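Local coordinates for alpha-L-rhamnosidase (Aspergillus terreus, PDB 6GSZ), which probably hydrolyses terminal non-reducing alpha-L-rhamnose residues in alpha-L-rhamnosides, at residues V344-Q350 with G405-T410. Numbering follows the deposited sequence.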
loop_
_atom_site.group_PDB
_atom_site.type_symbol
_atom_site.label_atom_id
_atom_site.label_comp_id
_atom_site.label_asym_id
_atom_site.label_seq_id
_atom_site.Cartn_x
_atom_site.Cartn_y
_atom_site.Cartn_z
ATOM N N VAL A 344 30.722 -11.301 -1.979
ATOM C CA VAL A 344 31.448 -12.250 -1.177
ATOM C C VAL A 344 32.253 -13.178 -2.087
ATOM O O VAL A 344 31.803 -13.540 -3.157
ATOM C CB VAL A 344 30.469 -13.050 -0.295
ATOM C CG1 VAL A 344 29.444 -13.820 -1.132
ATOM C CG2 VAL A 344 31.196 -13.975 0.672
ATOM N N LYS A 345 33.429 -13.591 -1.597
ATOM C CA LYS A 345 34.250 -14.625 -2.221
ATOM C C LYS A 345 34.460 -15.751 -1.206
ATOM O O LYS A 345 34.698 -15.522 -0.030
ATOM C CB LYS A 345 35.615 -14.075 -2.672
ATOM C CG LYS A 345 36.576 -15.155 -3.150
ATOM C CD LYS A 345 37.729 -14.648 -3.968
ATOM C CE LYS A 345 38.411 -15.796 -4.694
ATOM N NZ LYS A 345 39.769 -15.442 -5.148
ATOM N N GLY A 346 34.406 -16.990 -1.663
ATOM C CA GLY A 346 34.656 -18.071 -0.754
ATOM C C GLY A 346 34.806 -19.391 -1.484
ATOM O O GLY A 346 34.679 -19.440 -2.706
ATOM N N PRO A 347 35.057 -20.484 -0.739
ATOM C CA PRO A 347 35.309 -21.782 -1.344
ATOM C C PRO A 347 34.138 -22.355 -2.159
ATOM O O PRO A 347 32.972 -22.339 -1.728
ATOM C CB PRO A 347 35.575 -22.671 -0.125
ATOM C CG PRO A 347 36.080 -21.717 0.925
ATOM C CD PRO A 347 35.162 -20.530 0.737
ATOM N N LYS A 348 34.486 -22.904 -3.327
ATOM C CA LYS A 348 33.535 -23.588 -4.163
ATOM C C LYS A 348 32.797 -24.667 -3.355
ATOM O O LYS A 348 33.418 -25.533 -2.733
ATOM C CB LYS A 348 34.265 -24.230 -5.349
ATOM C CG LYS A 348 33.347 -24.907 -6.361
ATOM C CD LYS A 348 34.099 -25.390 -7.603
ATOM C CE LYS A 348 33.151 -26.037 -8.590
ATOM N NZ LYS A 348 33.817 -26.372 -9.870
ATOM N N GLY A 349 31.454 -24.609 -3.382
ATOM C CA GLY A 349 30.578 -25.593 -2.742
ATOM C C GLY A 349 30.280 -25.321 -1.284
ATOM O O GLY A 349 29.491 -26.051 -0.680
ATOM N N GLN A 350 30.876 -24.268 -0.712
ATOM C CA GLN A 350 30.518 -23.829 0.636
ATOM C C GLN A 350 29.206 -23.038 0.604
ATOM O O GLN A 350 29.036 -22.113 -0.211
ATOM C CB GLN A 350 31.632 -22.973 1.231
ATOM C CG GLN A 350 31.325 -22.521 2.653
ATOM C CD GLN A 350 32.573 -22.141 3.383
ATOM O OE1 GLN A 350 33.612 -22.767 3.181
ATOM N NE2 GLN A 350 32.481 -21.147 4.257
ATOM N N GLY A 405 28.159 -20.198 7.984
ATOM C CA GLY A 405 28.932 -20.594 6.815
ATOM C C GLY A 405 29.572 -19.441 6.066
ATOM O O GLY A 405 30.076 -19.633 4.961
ATOM N N TRP A 406 29.515 -18.215 6.610
ATOM C CA TRP A 406 30.154 -17.078 5.948
ATOM C C TRP A 406 31.649 -17.336 5.822
ATOM O O TRP A 406 32.283 -17.754 6.787
ATOM C CB TRP A 406 29.860 -15.761 6.686
ATOM C CG TRP A 406 30.396 -14.568 5.961
ATOM C CD1 TRP A 406 31.661 -14.065 6.028
ATOM C CD2 TRP A 406 29.684 -13.764 4.995
ATOM N NE1 TRP A 406 31.787 -12.988 5.198
ATOM C CE2 TRP A 406 30.585 -12.778 4.546
ATOM C CE3 TRP A 406 28.379 -13.774 4.487
ATOM C CZ2 TRP A 406 30.220 -11.809 3.622
ATOM C CZ3 TRP A 406 28.022 -12.824 3.559
ATOM C CH2 TRP A 406 28.934 -11.862 3.122
ATOM N N PRO A 407 32.250 -17.135 4.631
ATOM C CA PRO A 407 33.642 -17.513 4.418
ATOM C C PRO A 407 34.643 -16.561 5.084
ATOM O O PRO A 407 34.473 -15.338 5.096
ATOM C CB PRO A 407 33.796 -17.526 2.889
ATOM C CG PRO A 407 32.748 -16.556 2.396
ATOM C CD PRO A 407 31.626 -16.608 3.406
ATOM N N ALA A 408 35.681 -17.166 5.648
ATOM C CA ALA A 408 36.813 -16.454 6.218
ATOM C C ALA A 408 37.454 -15.515 5.178
ATOM O O ALA A 408 37.998 -14.465 5.540
ATOM C CB ALA A 408 37.789 -17.476 6.739
ATOM N N ASP A 409 37.375 -15.883 3.887
ATOM C CA ASP A 409 38.008 -15.118 2.790
ATOM C C ASP A 409 37.473 -13.678 2.703
ATOM O O ASP A 409 38.182 -12.810 2.211
ATOM C CB ASP A 409 37.785 -15.775 1.420
ATOM C CG ASP A 409 38.157 -17.264 1.362
ATOM O OD1 ASP A 409 39.430 -17.521 1.098
ATOM O OD2 ASP A 409 37.280 -18.131 1.718
ATOM N N THR A 410 36.218 -13.431 3.115
ATOM C CA THR A 410 35.607 -12.111 3.021
ATOM C C THR A 410 35.202 -11.621 4.414
ATOM O O THR A 410 34.506 -12.309 5.169
ATOM C CB THR A 410 34.370 -12.130 2.113
ATOM O OG1 THR A 410 34.726 -12.576 0.793
ATOM C CG2 THR A 410 33.730 -10.764 1.992
HETATM O O HOH W 1 35.608 -20.292 4.916
#
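Val-344 drives one methyl into the corner between Trp-406 and Pro-407. CG2, which chi1 turns opposite the backbone N, lies over a face of the indole, 4.0 Å from the centroid of the six-membered ring in a CH-pi contact, and presses tightly on Pro-407 CG at 3.5 Å. The CD of Pro-407 sits over the rim of that same ring face, while at the ring's edge Trp-406 NE1 donates to Thr-410 O (2.8 Å), which helps to hold the indole in its orientation. Thr-410 also reaches across: its OG1 accepts a nearly straight bond from Lys-345 N (2.9 Å, 168°). At the other end Gln-350, its chain fully extended (chi1 -178°), gives NE2 to Gly-405 O at 2.9 Å; the acceptor lies in the amide plane, but the donor stands above the carbonyl plane. A water accepts from Ala-408 N and, weakly, from Gln-350 NE2. Two loops of the concanavalin-like domain meet here, following strands 339-344 and 400-404 of different sheets, with Ile-352 of strand 351-361 touching both Trp-406 and Pro-407. The two directional bonds, each from a side chain to the facing backbone, thus set how the loops lie together, while the Val-344, Trp-406 and Pro-407 cluster supplies apolar contact.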